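Local coordinates for protein omega-class glutathione S-transferase (Bombyx mori, PDB 3WD6) that binds glutathione and probably catalyses glutathione transfer and glutathione-dependent reduction of dehydroascorbate, at residues A[21-24]-A[30-33]; A[42-47]-A[77-82]; A[91-96]-A[179-184]. All coordinates share one frame; numbering follows the deposited sequence.

Interaction 1 (A[21-24]-A[30-33]); sequences DPLP and LRVY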
loop_
_atom_site.group_PDB
_atom_site.type_symbol
_atom_site.label_atom_id
_atom_site.label_comp_id
_atom_site.label_asym_id
_atom_site.label_seq_id
_atom_site.Cartn_x
_atom_site.Cartn_y
_atom_site.Cartn_z
ATOM N N ASP A 21 7.862 19.799 -14.638
ATOM C CA ASP A 21 7.892 20.233 -13.257
ATOM C C ASP A 21 9.325 20.216 -12.745
ATOM O O ASP A 21 10.111 19.336 -13.106
ATOM C CB ASP A 21 6.994 19.339 -12.405
ATOM C CG ASP A 21 5.519 19.701 -12.536
ATOM O OD1 ASP A 21 5.205 20.912 -12.663
ATOM O OD2 ASP A 21 4.673 18.779 -12.502
ATOM N N PRO A 22 9.679 21.202 -11.914
ATOM C CA PRO A 22 11.022 21.231 -11.325
ATOM C C PRO A 22 11.159 20.200 -10.183
ATOM O O PRO A 22 10.181 19.917 -9.469
ATOM C CB PRO A 22 11.132 22.659 -10.749
ATOM C CG PRO A 22 9.847 23.381 -11.137
ATOM C CD PRO A 22 8.838 22.320 -11.446
ATOM N N LEU A 23 12.363 19.654 -10.030
ATOM C CA LEU A 23 12.715 18.755 -8.934
ATOM C C LEU A 23 13.034 19.553 -7.663
ATOM O O LEU A 23 14.040 20.259 -7.619
ATOM C CB LEU A 23 13.958 17.950 -9.336
ATOM C CG LEU A 23 14.648 17.027 -8.331
ATOM C CD1 LEU A 23 13.611 16.169 -7.631
ATOM C CD2 LEU A 23 15.724 16.142 -9.003
ATOM N N PRO A 24 12.196 19.442 -6.621
ATOM C CA PRO A 24 12.482 20.174 -5.373
ATOM C C PRO A 24 13.834 19.763 -4.769
ATOM O O PRO A 24 14.138 18.571 -4.685
ATOM C CB PRO A 24 11.341 19.744 -4.443
ATOM C CG PRO A 24 10.245 19.249 -5.384
ATOM C CD PRO A 24 10.971 18.625 -6.532
ATOM N N LEU A 30 14.003 13.006 5.109
ATOM C CA LEU A 30 13.751 11.796 4.335
ATOM C C LEU A 30 12.540 12.052 3.446
ATOM O O LEU A 30 11.493 12.545 3.918
ATOM C CB LEU A 30 13.483 10.601 5.250
ATOM C CG LEU A 30 13.459 9.255 4.508
ATOM C CD1 LEU A 30 14.236 8.171 5.267
ATOM C CD2 LEU A 30 12.040 8.821 4.266
ATOM N N ARG A 31 12.688 11.742 2.159
ATOM C CA ARG A 31 11.663 12.054 1.175
ATOM C C ARG A 31 11.147 10.810 0.467
ATOM O O ARG A 31 11.930 9.952 0.016
ATOM C CB ARG A 31 12.215 13.020 0.129
ATOM C CG ARG A 31 11.392 13.042 -1.169
ATOM C CD ARG A 31 12.037 13.933 -2.206
ATOM N NE ARG A 31 12.182 15.309 -1.727
ATOM C CZ ARG A 31 12.774 16.273 -2.423
ATOM N NH1 ARG A 31 13.275 15.999 -3.621
ATOM N NH2 ARG A 31 12.869 17.497 -1.928
ATOM N N VAL A 32 9.826 10.726 0.333
ATOM C CA VAL A 32 9.221 9.635 -0.422
ATOM C C VAL A 32 8.719 10.128 -1.772
ATOM O O VAL A 32 7.877 11.035 -1.815
ATOM C CB VAL A 32 7.997 9.038 0.330
ATOM C CG1 VAL A 32 7.423 7.821 -0.419
ATOM C CG2 VAL A 32 8.375 8.664 1.757
ATOM N N TYR A 33 9.209 9.530 -2.862
ATOM C CA TYR A 33 8.568 9.717 -4.170
ATOM C C TYR A 33 7.359 8.790 -4.225
ATOM O O TYR A 33 7.493 7.556 -4.152
ATOM C CB TYR A 33 9.550 9.483 -5.344
ATOM C CG TYR A 33 10.659 10.506 -5.306
ATOM C CD1 TYR A 33 10.465 11.779 -5.824
ATOM C CD2 TYR A 33 11.879 10.227 -4.683
ATOM C CE1 TYR A 33 11.457 12.740 -5.760
ATOM C CE2 TYR A 33 12.885 11.192 -4.613
ATOM C CZ TYR A 33 12.661 12.443 -5.153
ATOM O OH TYR A 33 13.632 13.415 -5.088
#
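At the edge of the thioredoxin-like N-terminal domain, the loop that leads from strand 16-17 to strand 31-34 is fastened to the strand it enters, and Arg31 makes the junction by reaching out to Pro24. Both terminal nitrogens of its guanidinium converge on one backbone oxygen: NH1 of Arg31 lies 2.9 Å from O of Pro24, with an N-H...O angle of 156°, and NH2 of Arg31 lies 3.2 Å from the same O with a more bent bond. The oxygen sits in the guanidinium plane, but both nitrogens come to it from one face of the Pro24 carbonyl, NH2 standing well above that plane. CB of Pro24 packs 3.7 Å from NH2 of Arg31.

The Arg31 chain leaves with CG opposite the backbone N (chi1 161°) and bends at chi3 (-59°), which turns the guanidinium toward the loop while CG lies over one face of the Tyr33 ring, offset toward its rim. NH1 of Arg31 also donates to OH of Tyr33 at 3.0 Å, in the guanidinium plane, so NH1 links loop carbonyl and phenol. Glu56 forms a salt bridge with NE of Arg31, and Glu82 is hydrogen-bonded to OH of Tyr33; these partners, with the Pro24 carbonyl, probably leave the guanidinium and the phenol little freedom to turn.

Leu23 supplies the apolar part. Its CD1 meets the edge of the Tyr33 ring, 3.7 Å from OH of Tyr33, the two side chains crossing at about a right angle; Trp68 lies against both. A two-nitrogen arginine grip on a loop carbonyl thus ties an irregular connection to an inner strand of the mixed sheet of a thioredoxin-like fold.

Interaction 2 (A[42-47]-A[77-82]); sequences QRTILA and KVPAIE. With GSH (glutathione), chain J.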
loop_
_atom_site.group_PDB
_atom_site.type_symbol
_atom_site.label_atom_id
_atom_site.label_comp_id
_atom_site.label_asym_id
_atom_site.label_seq_id
_atom_site.Cartn_x
_atom_site.Cartn_y
_atom_site.Cartn_z
ATOM N N GLN A 42 2.019 3.108 -0.765
ATOM C CA GLN A 42 1.336 3.184 0.539
ATOM C C GLN A 42 2.070 2.379 1.631
ATOM O O GLN A 42 2.098 2.774 2.808
ATOM C CB GLN A 42 -0.125 2.734 0.446
ATOM C CG GLN A 42 -0.913 2.985 1.727
ATOM C CD GLN A 42 -2.375 2.562 1.618
ATOM O OE1 GLN A 42 -2.804 2.028 0.576
ATOM N NE2 GLN A 42 -3.149 2.785 2.700
ATOM N N ARG A 43 2.661 1.254 1.233
ATOM C CA ARG A 43 3.491 0.462 2.139
ATOM C C ARG A 43 4.546 1.319 2.813
ATOM O O ARG A 43 4.782 1.191 4.026
ATOM C CB ARG A 43 4.181 -0.672 1.376
ATOM C CG ARG A 43 3.268 -1.787 0.997
ATOM C CD ARG A 43 3.950 -2.676 0.019
ATOM N NE ARG A 43 3.323 -3.992 -0.042
ATOM C CZ ARG A 43 3.720 -4.962 -0.852
ATOM N NH1 ARG A 43 4.742 -4.747 -1.694
ATOM N NH2 ARG A 43 3.101 -6.143 -0.808
ATOM N N THR A 44 5.189 2.185 2.031
ATOM C CA THR A 44 6.271 3.006 2.559
ATOM C C THR A 44 5.712 4.061 3.525
ATOM O O THR A 44 6.263 4.271 4.610
ATOM C CB THR A 44 7.080 3.644 1.413
ATOM O OG1 THR A 44 7.624 2.607 0.572
ATOM C CG2 THR A 44 8.208 4.512 1.970
ATOM N N ILE A 45 4.616 4.722 3.137
ATOM C CA ILE A 45 3.900 5.662 4.027
ATOM C C ILE A 45 3.484 5.026 5.364
ATOM O O ILE A 45 3.709 5.603 6.441
ATOM C CB ILE A 45 2.600 6.178 3.360
ATOM C CG1 ILE A 45 2.876 6.718 1.946
ATOM C CG2 ILE A 45 1.911 7.197 4.246
ATOM C CD1 ILE A 45 3.831 7.895 1.927
ATOM N N LEU A 46 2.854 3.854 5.298
ATOM C CA LEU A 46 2.398 3.180 6.510
ATOM C C LEU A 46 3.576 2.963 7.444
ATOM O O LEU A 46 3.520 3.306 8.623
ATOM C CB LEU A 46 1.752 1.820 6.185
ATOM C CG LEU A 46 0.450 1.889 5.381
ATOM C CD1 LEU A 46 -0.016 0.498 5.020
ATOM C CD2 LEU A 46 -0.641 2.667 6.158
ATOM N N ALA A 47 4.647 2.391 6.899
ATOM C CA ALA A 47 5.819 2.099 7.693
ATOM C C ALA A 47 6.323 3.383 8.342
ATOM O O ALA A 47 6.508 3.446 9.576
ATOM C CB ALA A 47 6.908 1.433 6.828
ATOM N N LYS A 77 9.338 3.758 -11.266
ATOM C CA LYS A 77 8.211 3.392 -10.417
ATOM C C LYS A 77 8.196 4.159 -9.104
ATOM O O LYS A 77 9.218 4.763 -8.707
ATOM C CB LYS A 77 8.228 1.890 -10.127
ATOM C CG LYS A 77 7.766 1.042 -11.298
ATOM C CD LYS A 77 8.107 -0.422 -11.076
ATOM C CE LYS A 77 7.808 -1.232 -12.323
ATOM N NZ LYS A 77 8.220 -2.661 -12.171
ATOM N N VAL A 78 7.033 4.138 -8.446
ATOM C CA VAL A 78 6.927 4.546 -7.037
ATOM C C VAL A 78 6.595 3.306 -6.214
ATOM O O VAL A 78 6.005 2.354 -6.739
ATOM C CB VAL A 78 5.838 5.617 -6.820
ATOM C CG1 VAL A 78 6.292 6.969 -7.368
ATOM C CG2 VAL A 78 4.516 5.177 -7.450
ATOM N N PRO A 79 6.965 3.293 -4.925
ATOM C CA PRO A 79 7.686 4.370 -4.232
ATOM C C PRO A 79 9.208 4.332 -4.457
ATOM O O PRO A 79 9.806 3.322 -4.899
ATOM C CB PRO A 79 7.445 4.034 -2.753
ATOM C CG PRO A 79 7.476 2.482 -2.745
ATOM C CD PRO A 79 6.731 2.119 -4.047
ATOM N N ALA A 80 9.825 5.460 -4.133
ATOM C CA ALA A 80 11.251 5.509 -3.871
ATOM C C ALA A 80 11.480 6.434 -2.666
ATOM O O ALA A 80 10.787 7.465 -2.534
ATOM C CB ALA A 80 12.010 6.021 -5.086
ATOM N N ILE A 81 12.428 6.073 -1.795
ATOM C CA ILE A 81 12.849 6.993 -0.750
ATOM C C ILE A 81 14.232 7.592 -1.060
ATOM O O ILE A 81 15.089 6.939 -1.679
ATOM C CB ILE A 81 12.831 6.343 0.673
ATOM C CG1 ILE A 81 13.927 5.281 0.805
ATOM C CG2 ILE A 81 11.464 5.747 0.975
ATOM C CD1 ILE A 81 13.944 4.583 2.178
ATOM N N GLU A 82 14.443 8.830 -0.629
ATOM C CA GLU A 82 15.727 9.502 -0.796
ATOM C C GLU A 82 16.235 9.787 0.612
ATOM O O GLU A 82 15.642 10.595 1.343
ATOM C CB GLU A 82 15.561 10.803 -1.597
ATOM C CG GLU A 82 16.875 11.523 -1.937
ATOM C CD GLU A 82 16.728 12.495 -3.136
ATOM O OE1 GLU A 82 17.753 12.906 -3.733
ATOM O OE2 GLU A 82 15.579 12.846 -3.486
HETATM N N1 GSH J . 7.499 -3.931 -7.256
HETATM C CA1 GSH J . 7.321 -2.483 -7.089
HETATM C C1 GSH J . 7.233 -2.076 -5.622
HETATM O O11 GSH J . 7.602 -0.911 -5.226
HETATM O O12 GSH J . 6.808 -2.935 -4.772
HETATM C CB1 GSH J . 6.084 -2.058 -7.868
HETATM C CG1 GSH J . 5.550 -0.678 -7.649
HETATM C CD1 GSH J . 4.591 -0.181 -8.701
HETATM O OE1 GSH J . 4.040 -0.944 -9.487
HETATM N N2 GSH J . 4.305 1.218 -8.799
HETATM C CA2 GSH J . 3.384 1.641 -9.859
HETATM C C2 GSH J . 4.174 2.467 -10.851
HETATM O O2 GSH J . 4.980 3.287 -10.427
HETATM C CB2 GSH J . 2.300 2.479 -9.281
HETATM S SG2 GSH J . 0.978 1.683 -8.443
HETATM N N3 GSH J . 3.962 2.295 -12.272
HETATM C CA3 GSH J . 4.723 3.101 -13.228
HETATM C C3 GSH J . 4.068 3.360 -14.525
HETATM O O31 GSH J . 2.962 3.965 -14.555
HETATM O O32 GSH J . 4.621 2.985 -15.588
#
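This is a buried helix-on-sheet contact inside the thioredoxin-like domain: helix 39-51 lies against the cis-proline turn at Pro79, a hallmark of the fold, and the start of strand 80-82. Thr44 is the residue of 42-47 that bridges the gap, offering one branch to each of two partners. Its hydroxyl abuts the CB-CG edge of the Pro79 ring, OG1 of Thr44 being 3.3 Å from CG of Pro79, and its methyl touches the next inward-facing residue, with CG2 of Thr44 3.6 Å from CG2 of Ile81. The torsion of Thr44 (chi1 -59°) puts CG2 opposite the backbone N, which separates the two branches in this way. These meetings are van der Waals contacts; the polar need of OG1 is met by a hydrogen bond with OG1 of Thr95 on helix 92-102.

The peptide before Pro79 is cis, and the turn it makes presents the backbone of Val78 to glutathione. Two hydrogen bonds hold the cysteinyl part of the ligand in the manner of an added strand: N of Val78 donates to O2 of glutathione at 3.0 Å, and N2 of glutathione donates back to O of Val78 at 2.9 Å. Both use main-chain atoms, and Ser92 and Glu91 hold the gamma-glutamyl end. Pro79 therefore has two sides to its task, CB and CG packed on the helix and CD turned to the ligand, where CD of Pro79 comes within 3.4 Å of O11 of glutathione.

Interaction 3 (A[91-96]-A[179-184]); sequences ESLVTV and DYMIWP. With GSH (glutathione), chain J.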
loop_
_atom_site.group_PDB
_atom_site.type_symbol
_atom_site.label_atom_id
_atom_site.label_comp_id
_atom_site.label_asym_id
_atom_site.label_seq_id
_atom_site.Cartn_x
_atom_site.Cartn_y
_atom_site.Cartn_z
ATOM N N GLU A 91 11.543 0.073 -4.796
ATOM C CA GLU A 91 10.922 -1.225 -4.512
ATOM C C GLU A 91 10.368 -1.194 -3.095
ATOM O O GLU A 91 11.127 -1.177 -2.120
ATOM C CB GLU A 91 11.881 -2.400 -4.713
ATOM C CG GLU A 91 12.195 -2.666 -6.176
ATOM C CD GLU A 91 10.957 -3.045 -6.961
ATOM O OE1 GLU A 91 10.257 -4.008 -6.558
ATOM O OE2 GLU A 91 10.681 -2.375 -7.986
ATOM N N SER A 92 9.038 -1.163 -3.003
ATOM C CA SER A 92 8.346 -0.884 -1.757
ATOM C C SER A 92 8.840 -1.724 -0.580
ATOM O O SER A 92 9.115 -1.179 0.495
ATOM C CB SER A 92 6.841 -1.059 -1.946
ATOM O OG SER A 92 6.514 -2.406 -2.219
ATOM N N LEU A 93 8.946 -3.040 -0.779
ATOM C CA LEU A 93 9.388 -3.927 0.296
ATOM C C LEU A 93 10.859 -3.716 0.633
ATOM O O LEU A 93 11.291 -3.943 1.773
ATOM C CB LEU A 93 9.140 -5.394 -0.062
ATOM C CG LEU A 93 7.666 -5.818 -0.165
ATOM C CD1 LEU A 93 7.556 -7.320 -0.425
ATOM C CD2 LEU A 93 6.896 -5.420 1.118
ATOM N N VAL A 94 11.637 -3.280 -0.351
ATOM C CA VAL A 94 13.033 -2.967 -0.088
ATOM C C VAL A 94 13.133 -1.732 0.802
ATOM O O VAL A 94 13.938 -1.692 1.748
ATOM C CB VAL A 94 13.808 -2.757 -1.384
ATOM C CG1 VAL A 94 15.218 -2.278 -1.086
ATOM C CG2 VAL A 94 13.826 -4.065 -2.187
ATOM N N THR A 95 12.297 -0.736 0.518
ATOM C CA THR A 95 12.329 0.496 1.295
ATOM C C THR A 95 11.903 0.233 2.738
ATOM O O THR A 95 12.539 0.694 3.692
ATOM C CB THR A 95 11.443 1.563 0.675
ATOM O OG1 THR A 95 10.068 1.251 0.952
ATOM C CG2 THR A 95 11.696 1.600 -0.835
ATOM N N VAL A 96 10.834 -0.528 2.902
ATOM C CA VAL A 96 10.345 -0.812 4.247
ATOM C C VAL A 96 11.346 -1.610 5.080
ATOM O O VAL A 96 11.491 -1.351 6.277
ATOM C CB VAL A 96 8.967 -1.497 4.221
ATOM C CG1 VAL A 96 8.594 -1.992 5.605
ATOM C CG2 VAL A 96 7.930 -0.517 3.669
ATOM N N ASP A 179 0.970 -7.026 8.541
ATOM C CA ASP A 179 -0.249 -6.240 8.465
ATOM C C ASP A 179 -0.096 -5.073 7.499
ATOM O O ASP A 179 -0.878 -4.933 6.560
ATOM C CB ASP A 179 -0.647 -5.719 9.839
ATOM C CG ASP A 179 -0.783 -6.828 10.866
ATOM O OD1 ASP A 179 -1.830 -7.537 10.857
ATOM O OD2 ASP A 179 0.160 -6.971 11.695
ATOM N N TYR A 180 0.907 -4.235 7.723
ATOM C CA TYR A 180 1.043 -3.021 6.925
ATOM C C TYR A 180 1.300 -3.313 5.458
ATOM O O TYR A 180 0.842 -2.559 4.589
ATOM C CB TYR A 180 2.149 -2.115 7.463
ATOM C CG TYR A 180 1.766 -1.392 8.739
ATOM C CD1 TYR A 180 0.503 -0.793 8.877
ATOM C CD2 TYR A 180 2.649 -1.329 9.820
ATOM C CE1 TYR A 180 0.139 -0.134 10.054
ATOM C CE2 TYR A 180 2.296 -0.680 11.000
ATOM C CZ TYR A 180 1.038 -0.077 11.112
ATOM O OH TYR A 180 0.697 0.591 12.268
ATOM N N MET A 181 2.036 -4.390 5.173
ATOM C CA MET A 181 2.486 -4.630 3.793
ATOM C C MET A 181 1.365 -5.218 2.917
ATOM O O MET A 181 1.436 -5.169 1.679
ATOM C CB MET A 181 3.754 -5.498 3.741
ATOM C CG MET A 181 4.990 -4.839 4.346
ATOM S SD MET A 181 5.399 -3.245 3.593
ATOM C CE MET A 181 4.628 -2.097 4.748
ATOM N N ILE A 182 0.321 -5.744 3.554
ATOM C CA ILE A 182 -0.820 -6.216 2.789
ATOM C C ILE A 182 -1.981 -5.226 2.887
ATOM O O ILE A 182 -2.911 -5.248 2.065
ATOM C CB ILE A 182 -1.266 -7.650 3.214
ATOM C CG1 ILE A 182 -1.975 -7.649 4.570
ATOM C CG2 ILE A 182 -0.062 -8.601 3.241
ATOM C CD1 ILE A 182 -2.268 -9.075 5.112
ATOM N N TRP A 183 -1.924 -4.341 3.883
ATOM C CA TRP A 183 -3.053 -3.454 4.157
ATOM C C TRP A 183 -3.637 -2.708 2.928
ATOM O O TRP A 183 -4.856 -2.586 2.791
ATOM C CB TRP A 183 -2.719 -2.433 5.263
ATOM C CG TRP A 183 -3.800 -1.409 5.306
ATOM C CD1 TRP A 183 -3.731 -0.104 4.889
ATOM C CD2 TRP A 183 -5.151 -1.634 5.702
ATOM N NE1 TRP A 183 -4.959 0.510 5.040
ATOM C CE2 TRP A 183 -5.850 -0.414 5.528
ATOM C CE3 TRP A 183 -5.837 -2.743 6.207
ATOM C CZ2 TRP A 183 -7.209 -0.277 5.839
ATOM C CZ3 TRP A 183 -7.189 -2.606 6.517
ATOM C CH2 TRP A 183 -7.861 -1.379 6.325
ATOM N N PRO A 184 -2.774 -2.183 2.045
ATOM C CA PRO A 184 -3.343 -1.339 0.979
ATOM C C PRO A 184 -4.420 -2.050 0.151
ATOM O O PRO A 184 -5.366 -1.419 -0.372
ATOM C CB PRO A 184 -2.126 -1.031 0.090
ATOM C CG PRO A 184 -0.947 -1.122 1.039
ATOM C CD PRO A 184 -1.297 -2.256 1.979
HETATM N N1 GSH J . 7.499 -3.931 -7.256
HETATM C CA1 GSH J . 7.321 -2.483 -7.089
HETATM C C1 GSH J . 7.233 -2.076 -5.622
HETATM O O11 GSH J . 7.602 -0.911 -5.226
HETATM O O12 GSH J . 6.808 -2.935 -4.772
HETATM C CB1 GSH J . 6.084 -2.058 -7.868
HETATM C CG1 GSH J . 5.550 -0.678 -7.649
HETATM C CD1 GSH J . 4.591 -0.181 -8.701
HETATM O OE1 GSH J . 4.040 -0.944 -9.487
HETATM N N2 GSH J . 4.305 1.218 -8.799
HETATM C CA2 GSH J . 3.384 1.641 -9.859
HETATM C C2 GSH J . 4.174 2.467 -10.851
HETATM O O2 GSH J . 4.980 3.287 -10.427
HETATM C CB2 GSH J . 2.300 2.479 -9.281
HETATM S SG2 GSH J . 0.978 1.683 -8.443
HETATM N N3 GSH J . 3.962 2.295 -12.272
HETATM C CA3 GSH J . 4.723 3.101 -13.228
HETATM C C3 GSH J . 4.068 3.360 -14.525
HETATM O O31 GSH J . 2.962 3.965 -14.555
HETATM O O32 GSH J . 4.621 2.985 -15.588
#
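Apolar packing of Met181 against Leu93 and Val96 joins helix 177-189 to helix 92-102 across the domain interface. The bend of Met181 at chi2 (-57°) places its SD against both side chains, 3.6 Å from CD2 of Leu93 and 3.7 Å from CG2 of Val96. Leu93 and Met181 run past each other in opposite directions, whereas Val96 meets Met181 tip to tip, with CE of Met181 3.8 Å from CG2 of Val96.

Hydrogen bonds serve the glutathione at the start of helix 92-102. Ser92 takes both oxygens of the gamma-glutamyl carboxylate: N of Ser92 donates to O11 of glutathione at 2.7 Å, and OG of Ser92 donates to O12 of glutathione at 2.6 Å. Glu91, at the N-cap position, accepts from the ligand amine, OE1 of Glu91 lying 2.8 Å from N1 of glutathione. With an alanine at Glu91, the ligand amine would probably lose this acceptor and be freer to turn, while Ser92 still held the carboxylate.

The chemistry implies that the polar start of helix 92-102 binds the ligand's amino-acid end, while its Leu93 and Val96 side packs on Met181 of the C-terminal domain.

Overall arrangement
Interaction 1 lies toward the periphery and is only partly buried, whereas interactions 2 and 3 are buried near the centre of the chain, about 8 Å apart between centres. The peripheral contact rests mainly on one arginine bonded to a loop carbonyl, with a small apolar patch; the inner two meet through apolar or van der Waals packing, leaving hydrogen bonds mainly to glutathione, which both touch. Interactions 1 and 2 share the sheet, where strands 31-34 and 80-82 are neighbours and Tyr33 pairs with Ala80 through the backbone. Interactions 2 and 3 are joined by Arg43 to the Met181 carbonyl and by the threonine pair, so helix 39-51 reaches both the sheet and the C-terminal domain.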